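Local coordinates for thiamin pyrophosphokinase (Geobacillus thermodenitrificans, PDB 3K94), which probably transfers a pyrophosphate group from ATP to thiamine, making thiamine diphosphate, the cofactor form of vitamin B1, at residues B[38-51]-B[61-74]. Numbering follows the deposited sequence.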
ATOM      1  N   LEU B  38       6.694 -17.985  17.554  1.00 26.14           N
ATOM      2  CA  LEU B  38       7.193 -19.249  18.106  1.00 30.14           C
ATOM      3  C   LEU B  38       8.610 -19.490  17.600  1.00 30.13           C
ATOM      4  O   LEU B  38       9.481 -19.931  18.343  1.00 31.06           O
ATOM      5  CB  LEU B  38       6.301 -20.420  17.684  1.00 28.73           C
ATOM      6  CG  LEU B  38       6.297 -21.748  18.461  1.00 34.98           C
ATOM      7  CD1 LEU B  38       6.105 -22.920  17.515  1.00 35.33           C
ATOM      8  CD2 LEU B  38       7.542 -21.956  19.303  1.00 39.22           C
ATOM      9  N   GLU B  39       8.826 -19.198  16.324  1.00 27.16           N
ATOM     10  CA  GLU B  39      10.117 -19.439  15.699  1.00 37.07           C
ATOM     11  C   GLU B  39      11.216 -18.593  16.313  1.00 29.87           C
ATOM     12  O   GLU B  39      12.361 -19.033  16.402  1.00 31.15           O
ATOM     13  CB  GLU B  39      10.041 -19.196  14.191  1.00 47.95           C
ATOM     14  CG  GLU B  39       9.206 -20.226  13.463  1.00 62.79           C
ATOM     15  CD  GLU B  39       9.736 -21.638  13.653  1.00 76.85           C
ATOM     16  OE1 GLU B  39      10.951 -21.791  13.921  1.00 78.66           O
ATOM     17  OE2 GLU B  39       8.938 -22.596  13.530  1.00 83.76           O
ATOM     18  N   ALA B  40      10.863 -17.384  16.742  1.00 25.96           N
ATOM     19  CA  ALA B  40      11.819 -16.480  17.386  1.00 27.70           C
ATOM     20  C   ALA B  40      11.991 -16.832  18.866  1.00 31.01           C
ATOM     21  O   ALA B  40      12.835 -16.275  19.560  1.00 27.80           O
ATOM     22  CB  ALA B  40      11.359 -15.038  17.239  1.00 30.95           C
ATOM     23  N   GLY B  41      11.184 -17.766  19.348  1.00 30.78           N
ATOM     24  CA  GLY B  41      11.236 -18.129  20.746  1.00 32.67           C
ATOM     25  C   GLY B  41      10.504 -17.146  21.642  1.00 33.86           C
ATOM     26  O   GLY B  41      10.720 -17.139  22.861  1.00 31.81           O
ATOM     27  N   PHE B  42       9.640 -16.320  21.055  1.00 28.34           N
ATOM     28  CA  PHE B  42       8.824 -15.405  21.853  1.00 29.61           C
ATOM     29  C   PHE B  42       7.463 -16.017  22.160  1.00 31.42           C
ATOM     30  O   PHE B  42       6.867 -16.693  21.316  1.00 29.25           O
ATOM     31  CB  PHE B  42       8.624 -14.062  21.139  1.00 30.04           C
ATOM     32  CG  PHE B  42       9.911 -13.382  20.717  1.00 31.79           C
ATOM     33  CD1 PHE B  42      11.132 -13.737  21.282  1.00 32.96           C
ATOM     34  CD2 PHE B  42       9.891 -12.379  19.762  1.00 26.31           C
ATOM     35  CE1 PHE B  42      12.309 -13.099  20.883  1.00 30.97           C
ATOM     36  CE2 PHE B  42      11.070 -11.737  19.356  1.00 27.05           C
ATOM     37  CZ  PHE B  42      12.270 -12.095  19.924  1.00 25.76           C
ATOM     38  N   ARG B  43       6.960 -15.764  23.363  1.00 34.02           N
ATOM     39  CA  ARG B  43       5.603 -16.175  23.711  1.00 34.87           C
ATOM     40  C   ARG B  43       4.626 -15.024  23.545  1.00 29.05           C
ATOM     41  O   ARG B  43       4.761 -13.993  24.198  1.00 34.01           O
ATOM     42  CB  ARG B  43       5.520 -16.690  25.143  1.00 38.15           C
ATOM     43  CG  ARG B  43       4.198 -17.397  25.432  1.00 42.69           C
ATOM     44  CD  ARG B  43       4.012 -17.635  26.920  1.00 48.20           C
ATOM     45  NE  ARG B  43       2.911 -18.552  27.193  1.00 53.28           N
ATOM     46  CZ  ARG B  43       1.651 -18.171  27.351  1.00 57.52           C
ATOM     47  NH1 ARG B  43       1.332 -16.884  27.260  1.00 59.20           N
ATOM     48  NH2 ARG B  43       0.710 -19.073  27.597  1.00 58.38           N
ATOM     49  N   PRO B  44       3.636 -15.198  22.664  1.00 23.79           N
ATOM     50  CA  PRO B  44       2.618 -14.166  22.505  1.00 26.37           C
ATOM     51  C   PRO B  44       1.861 -14.053  23.816  1.00 27.43           C
ATOM     52  O   PRO B  44       1.515 -15.074  24.403  1.00 27.96           O
ATOM     53  CB  PRO B  44       1.691 -14.743  21.423  1.00 26.08           C
ATOM     54  CG  PRO B  44       2.400 -15.917  20.852  1.00 28.82           C
ATOM     55  CD  PRO B  44       3.308 -16.420  21.919  1.00 29.44           C
ATOM     56  N   VAL B  45       1.600 -12.844  24.280  1.00 26.44           N
ATOM     57  CA  VAL B  45       0.819 -12.712  25.494  1.00 31.90           C
ATOM     58  C   VAL B  45      -0.626 -13.010  25.133  1.00 32.35           C
ATOM     59  O   VAL B  45      -1.472 -13.280  25.993  1.00 33.11           O
ATOM     60  CB  VAL B  45       0.967 -11.323  26.097  1.00 34.37           C
ATOM     61  CG1 VAL B  45       2.437 -11.080  26.474  1.00 31.27           C
ATOM     62  CG2 VAL B  45       0.477 -10.281  25.116  1.00 33.73           C
ATOM     63  N   ARG B  46      -0.882 -13.008  23.833  1.00 30.77           N
ATOM     64  CA  ARG B  46      -2.228 -13.157  23.313  1.00 36.02           C
ATOM     65  C   ARG B  46      -2.144 -13.467  21.821  1.00 29.34           C
ATOM     66  O   ARG B  46      -1.217 -13.025  21.160  1.00 29.86           O
ATOM     67  CB  ARG B  46      -2.988 -11.855  23.545  1.00 39.06           C
ATOM     68  CG  ARG B  46      -4.457 -11.941  23.292  1.00 46.10           C
ATOM     69  CD  ARG B  46      -5.166 -10.813  24.010  1.00 54.36           C
ATOM     70  NE  ARG B  46      -5.239 -11.046  25.449  1.00 59.50           N
ATOM     71  CZ  ARG B  46      -6.376 -11.093  26.140  1.00 63.74           C
ATOM     72  NH1 ARG B  46      -7.544 -10.916  25.529  1.00 61.10           N
ATOM     73  NH2 ARG B  46      -6.346 -11.308  27.449  1.00 66.73           N
ATOM     74  N   ALA B  47      -3.083 -14.258  21.306  1.00 22.81           N
ATOM     75  CA  ALA B  47      -3.193 -14.485  19.865  1.00 24.83           C
ATOM     76  C   ALA B  47      -4.640 -14.332  19.390  1.00 28.69           C
ATOM     77  O   ALA B  47      -5.582 -14.554  20.146  1.00 31.22           O
ATOM     78  CB  ALA B  47      -2.652 -15.856  19.480  1.00 22.60           C
ATOM     79  N   PHE B  48      -4.806 -13.948  18.133  1.00 26.41           N
ATOM     80  CA  PHE B  48      -6.126 -13.708  17.563  1.00 27.93           C
ATOM     81  C   PHE B  48      -6.225 -14.365  16.201  1.00 27.08           C
ATOM     82  O   PHE B  48      -5.344 -14.192  15.362  1.00 27.10           O
ATOM     83  CB  PHE B  48      -6.353 -12.214  17.373  1.00 28.27           C
ATOM     84  CG  PHE B  48      -6.363 -11.432  18.643  1.00 29.44           C
ATOM     85  CD1 PHE B  48      -5.183 -10.968  19.196  1.00 29.08           C
ATOM     86  CD2 PHE B  48      -7.559 -11.126  19.270  1.00 29.43           C
ATOM     87  CE1 PHE B  48      -5.195 -10.224  20.360  1.00 29.82           C
ATOM     88  CE2 PHE B  48      -7.578 -10.375  20.430  1.00 28.17           C
ATOM     89  CZ  PHE B  48      -6.394  -9.928  20.981  1.00 27.53           C
ATOM     90  N   GLY B  49      -7.309 -15.093  15.979  1.00 24.77           N
ATOM     91  CA  GLY B  49      -7.496 -15.821  14.737  1.00 24.50           C
ATOM     92  C   GLY B  49      -7.960 -17.244  14.979  1.00 27.24           C
ATOM     93  O   GLY B  49      -8.063 -17.696  16.129  1.00 29.73           O
ATOM     94  N   ASP B  50      -8.254 -17.942  13.889  1.00 29.92           N
ATOM     95  CA  ASP B  50      -8.635 -19.345  13.925  1.00 37.45           C
ATOM     96  C   ASP B  50      -7.434 -20.194  13.573  1.00 34.06           C
ATOM     97  O   ASP B  50      -6.530 -19.743  12.868  1.00 31.15           O
ATOM     98  CB  ASP B  50      -9.744 -19.632  12.909  1.00 44.97           C
ATOM     99  CG  ASP B  50     -11.086 -19.077  13.334  1.00 50.03           C
ATOM    100  OD1 ASP B  50     -11.304 -18.868  14.550  1.00 49.22           O
ATOM    101  OD2 ASP B  50     -11.926 -18.854  12.443  1.00 52.54           O
ATOM    102  N   PHE B  51      -7.440 -21.436  14.039  1.00 35.21           N
ATOM    103  CA  PHE B  51      -6.368 -22.366  13.708  1.00 40.60           C
ATOM    104  C   PHE B  51      -6.433 -22.893  12.267  1.00 42.26           C
ATOM    105  O   PHE B  51      -5.479 -23.506  11.780  1.00 44.28           O
ATOM    106  CB  PHE B  51      -6.336 -23.521  14.703  1.00 45.07           C
ATOM    107  CG  PHE B  51      -6.101 -23.091  16.117  1.00 49.24           C
ATOM    108  CD1 PHE B  51      -7.142 -23.087  17.037  1.00 50.45           C
ATOM    109  CD2 PHE B  51      -4.843 -22.682  16.530  1.00 50.40           C
ATOM    110  CE1 PHE B  51      -6.929 -22.691  18.348  1.00 48.12           C
ATOM    111  CE2 PHE B  51      -4.626 -22.283  17.841  1.00 51.70           C
ATOM    112  CZ  PHE B  51      -5.672 -22.287  18.749  1.00 48.91           C
ATOM    113  N   LYS B  61       2.856 -27.889  16.451  1.00 28.48           N
ATOM    114  CA  LYS B  61       4.045 -27.259  17.030  1.00 27.39           C
ATOM    115  C   LYS B  61       3.676 -26.156  18.021  1.00 23.76           C
ATOM    116  O   LYS B  61       4.285 -26.011  19.080  1.00 26.26           O
ATOM    117  CB  LYS B  61       4.944 -26.684  15.933  1.00 42.45           C
ATOM    118  CG  LYS B  61       5.805 -27.705  15.223  1.00 53.57           C
ATOM    119  CD  LYS B  61       6.976 -27.023  14.534  1.00 63.08           C
ATOM    120  CE  LYS B  61       7.872 -26.318  15.556  1.00 69.64           C
ATOM    121  NZ  LYS B  61       9.051 -25.646  14.929  1.00 71.75           N
ATOM    122  N   LEU B  62       2.654 -25.391  17.678  1.00 24.52           N
ATOM    123  CA  LEU B  62       2.180 -24.309  18.530  1.00 26.87           C
ATOM    124  C   LEU B  62       1.632 -24.814  19.870  1.00 32.44           C
ATOM    125  O   LEU B  62       2.033 -24.326  20.933  1.00 27.89           O
ATOM    126  CB  LEU B  62       1.092 -23.529  17.801  1.00 26.67           C
ATOM    127  CG  LEU B  62       0.731 -22.104  18.203  1.00 36.53           C
ATOM    128  CD1 LEU B  62      -0.779 -21.968  18.376  1.00 44.64           C
ATOM    129  CD2 LEU B  62       1.484 -21.633  19.442  1.00 31.17           C
ATOM    130  N   GLN B  63       0.705 -25.770  19.837  1.00 33.31           N
ATOM    131  CA  GLN B  63       0.107 -26.186  21.102  1.00 31.14           C
ATOM    132  C   GLN B  63       1.116 -26.953  21.940  1.00 30.64           C
ATOM    133  O   GLN B  63       1.058 -26.927  23.161  1.00 27.93           O
ATOM    134  CB  GLN B  63      -1.224 -26.930  20.929  1.00 35.54           C
ATOM    135  CG  GLN B  63      -1.172 -28.433  20.906  1.00 36.01           C
ATOM    136  CD  GLN B  63      -0.819 -29.077  22.232  1.00 27.70           C
ATOM    137  OE1 GLN B  63      -1.442 -28.836  23.281  1.00 32.49           O
ATOM    138  NE2 GLN B  63       0.187 -29.924  22.187  1.00 22.67           N
ATOM    139  N   GLN B  64       2.053 -27.619  21.277  1.00 27.27           N
ATOM    140  CA  GLN B  64       3.151 -28.275  21.980  1.00 30.49           C
ATOM    141  C   GLN B  64       3.973 -27.257  22.786  1.00 33.19           C
ATOM    142  O   GLN B  64       4.202 -27.421  23.993  1.00 29.30           O
ATOM    143  CB  GLN B  64       4.028 -29.014  20.967  1.00 35.93           C
ATOM    144  CG  GLN B  64       5.482 -29.099  21.345  1.00 50.23           C
ATOM    145  CD  GLN B  64       5.706 -30.026  22.494  1.00 61.55           C
ATOM    146  OE1 GLN B  64       6.706 -29.923  23.206  1.00 67.12           O
ATOM    147  NE2 GLN B  64       4.768 -30.944  22.700  1.00 66.49           N
ATOM    148  N   ALA B  65       4.403 -26.198  22.104  1.00 36.56           N
ATOM    149  CA  ALA B  65       5.167 -25.120  22.719  1.00 35.36           C
ATOM    150  C   ALA B  65       4.377 -24.358  23.788  1.00 34.04           C
ATOM    151  O   ALA B  65       4.890 -24.124  24.870  1.00 32.10           O
ATOM    152  CB  ALA B  65       5.689 -24.151  21.646  1.00 30.52           C
ATOM    153  N   PHE B  66       3.145 -23.959  23.481  1.00 29.89           N
ATOM    154  CA  PHE B  66       2.328 -23.194  24.427  1.00 29.23           C
ATOM    155  C   PHE B  66       0.937 -23.812  24.605  1.00 29.14           C
ATOM    156  O   PHE B  66      -0.043 -23.314  24.043  1.00 27.52           O
ATOM    157  CB  PHE B  66       2.163 -21.749  23.948  1.00 30.81           C
ATOM    158  CG  PHE B  66       3.438 -21.113  23.486  1.00 34.73           C
ATOM    159  CD1 PHE B  66       4.459 -20.853  24.378  1.00 37.88           C
ATOM    160  CD2 PHE B  66       3.606 -20.751  22.161  1.00 34.26           C
ATOM    161  CE1 PHE B  66       5.637 -20.258  23.948  1.00 34.64           C
ATOM    162  CE2 PHE B  66       4.774 -20.163  21.734  1.00 36.65           C
ATOM    163  CZ  PHE B  66       5.793 -19.918  22.640  1.00 32.98           C
ATOM    164  N   PRO B  67       0.847 -24.903  25.376  1.00 31.35           N
ATOM    165  CA  PRO B  67      -0.450 -25.568  25.569  1.00 32.31           C
ATOM    166  C   PRO B  67      -1.490 -24.631  26.165  1.00 33.77           C
ATOM    167  O   PRO B  67      -2.676 -24.784  25.901  1.00 36.93           O
ATOM    168  CB  PRO B  67      -0.129 -26.699  26.554  1.00 31.13           C
ATOM    169  CG  PRO B  67       1.317 -26.972  26.358  1.00 37.27           C
ATOM    170  CD  PRO B  67       1.951 -25.637  26.014  1.00 35.07           C
ATOM    171  N   ASP B  68      -1.039 -23.656  26.941  1.00 32.53           N
ATOM    172  CA  ASP B  68      -1.943 -22.751  27.631  1.00 36.81           C
ATOM    173  C   ASP B  68      -2.136 -21.419  26.911  1.00 36.55           C
ATOM    174  O   ASP B  68      -2.614 -20.456  27.511  1.00 38.78           O
ATOM    175  CB  ASP B  68      -1.430 -22.493  29.054  1.00 46.25           C
ATOM    176  CG  ASP B  68      -0.009 -21.928  29.072  1.00 54.48           C
ATOM    177  OD1 ASP B  68       0.375 -21.314  30.096  1.00 61.37           O
ATOM    178  OD2 ASP B  68       0.721 -22.093  28.063  1.00 50.16           O
ATOM    179  N   LEU B  69      -1.763 -21.344  25.638  1.00 33.14           N
ATOM    180  CA  LEU B  69      -1.835 -20.066  24.932  1.00 33.94           C
ATOM    181  C   LEU B  69      -3.260 -19.511  25.007  1.00 36.10           C
ATOM    182  O   LEU B  69      -4.223 -20.255  24.882  1.00 34.60           O
ATOM    183  CB  LEU B  69      -1.411 -20.227  23.475  1.00 37.20           C
ATOM    184  CG  LEU B  69      -0.666 -19.067  22.799  1.00 41.77           C
ATOM    185  CD1 LEU B  69      -0.799 -19.178  21.300  1.00 38.54           C
ATOM    186  CD2 LEU B  69      -1.168 -17.719  23.271  1.00 48.22           C
ATOM    187  N   ASP B  70      -3.394 -18.211  25.237  1.00 36.53           N
ATOM    188  CA  ASP B  70      -4.698 -17.570  25.201  1.00 36.29           C
ATOM    189  C   ASP B  70      -5.005 -17.128  23.765  1.00 36.32           C
ATOM    190  O   ASP B  70      -4.483 -16.119  23.296  1.00 32.98           O
ATOM    191  CB  ASP B  70      -4.732 -16.365  26.148  1.00 42.23           C
ATOM    192  CG  ASP B  70      -6.115 -15.733  26.241  1.00 49.18           C
ATOM    193  OD1 ASP B  70      -7.103 -16.452  25.994  1.00 53.15           O
ATOM    194  OD2 ASP B  70      -6.216 -14.526  26.560  1.00 47.90           O
ATOM    195  N   VAL B  71      -5.836 -17.897  23.065  1.00 34.47           N
ATOM    196  CA  VAL B  71      -6.199 -17.563  21.694  1.00 37.62           C
ATOM    197  C   VAL B  71      -7.616 -17.015  21.636  1.00 38.88           C
ATOM    198  O   VAL B  71      -8.522 -17.542  22.283  1.00 38.49           O
ATOM    199  CB  VAL B  71      -6.107 -18.780  20.761  1.00 35.59           C
ATOM    200  CG1 VAL B  71      -6.462 -18.372  19.351  1.00 27.30           C
ATOM    201  CG2 VAL B  71      -4.712 -19.366  20.797  1.00 40.46           C
ATOM    202  N   TRP B  72      -7.802 -15.947  20.872  1.00 32.67           N
ATOM    203  CA  TRP B  72      -9.129 -15.376  20.672  1.00 34.97           C
ATOM    204  C   TRP B  72      -9.598 -15.618  19.246  1.00 32.09           C
ATOM    205  O   TRP B  72      -8.893 -15.302  18.287  1.00 31.60           O
ATOM    206  CB  TRP B  72      -9.143 -13.891  21.035  1.00 39.23           C
ATOM    207  CG  TRP B  72      -8.946 -13.706  22.496  1.00 49.89           C
ATOM    208  CD1 TRP B  72      -7.763 -13.761  23.180  1.00 51.59           C
ATOM    209  CD2 TRP B  72      -9.967 -13.487  23.474  1.00 56.53           C
ATOM    210  NE1 TRP B  72      -7.984 -13.570  24.521  1.00 55.66           N
ATOM    211  CE2 TRP B  72      -9.329 -13.402  24.730  1.00 59.50           C
ATOM    212  CE3 TRP B  72     -11.357 -13.352  23.411  1.00 56.90           C
ATOM    213  CZ2 TRP B  72     -10.034 -13.181  25.911  1.00 62.94           C
ATOM    214  CZ3 TRP B  72     -12.055 -13.130  24.583  1.00 61.12           C
ATOM    215  CH2 TRP B  72     -11.393 -13.048  25.818  1.00 64.22           C
ATOM    216  N   PRO B  73     -10.785 -16.211  19.110  1.00 32.97           N
ATOM    217  CA  PRO B  73     -11.252 -16.703  17.813  1.00 35.09           C
ATOM    218  C   PRO B  73     -11.586 -15.564  16.866  1.00 34.95           C
ATOM    219  O   PRO B  73     -11.878 -14.458  17.318  1.00 39.43           O
ATOM    220  CB  PRO B  73     -12.517 -17.483  18.180  1.00 37.07           C
ATOM    221  CG  PRO B  73     -13.010 -16.817  19.411  1.00 38.21           C
ATOM    222  CD  PRO B  73     -11.778 -16.428  20.175  1.00 37.47           C
ATOM    223  N   ALA B  74     -11.525 -15.836  15.566  1.00 31.61           N
ATOM    224  CA  ALA B  74     -11.931 -14.867  14.570  1.00 31.04           C
ATOM    225  C   ALA B  74     -13.384 -14.477  14.795  1.00 36.17           C
ATOM    226  O   ALA B  74     -14.200 -15.293  15.231  1.00 40.57           O
ATOM    227  CB  ALA B  74     -11.734 -15.426  13.168  1.00 32.06           C
TER
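Arg43 sets out with CG anti to the backbone N (chi1 -168°) and runs extended to NE, which lays its chain over Phe66. Arg43 CG makes a CH-pi contact, 3.9 Å from the centroid of the Phe66 ring. Beyond the ring, Arg43 NH2 forms a salt bridge with Asp68 OD2 (3.1 Å). The oxygen lies in the guanidinium plane, but the nitrogen meets it from above the carboxylate plane. Pro44 CD lies over the same face of Phe66 as Arg43 CG. Leu38 CG packs against Phe66 CE2 (3.9 Å), and Leu38 CD2 against Ala65 CB.

Arg46 bends at chi3 (-74°), which brings its guanidinium alongside the Trp72 indole, planes 16° apart, with Trp72 NE1 over one guanidinium face. Asp70 OD2 lies over one guanidinium face, 3.3 Å from Arg46 NH2; this pairing is of charges, with no N-H aimed at the oxygen. Asp70 OD2 also accepts a hydrogen bond from Trp72 NE1 (2.9 Å), so one carboxylate oxygen serves both groups.

Between the strands, Ala47 N donates a hydrogen bond to Asp70 O, Trp72 N to Ala47 O (2.7 Å) and Gly49 N to Trp72 O. The ladder is parallel. Past it, Ala74 N donates to Asp50 OD1.

Strands 46-48 and 71-72 are joined through helix 56-65 as a beta-alpha-beta unit. Strand 71-72 is outermost in the chain's mixed sheet. On its other side strand 46-48 pairs in parallel with strand 28-30, Phe48 packs on helix 80-88, and Ala47 touches helix 33-40.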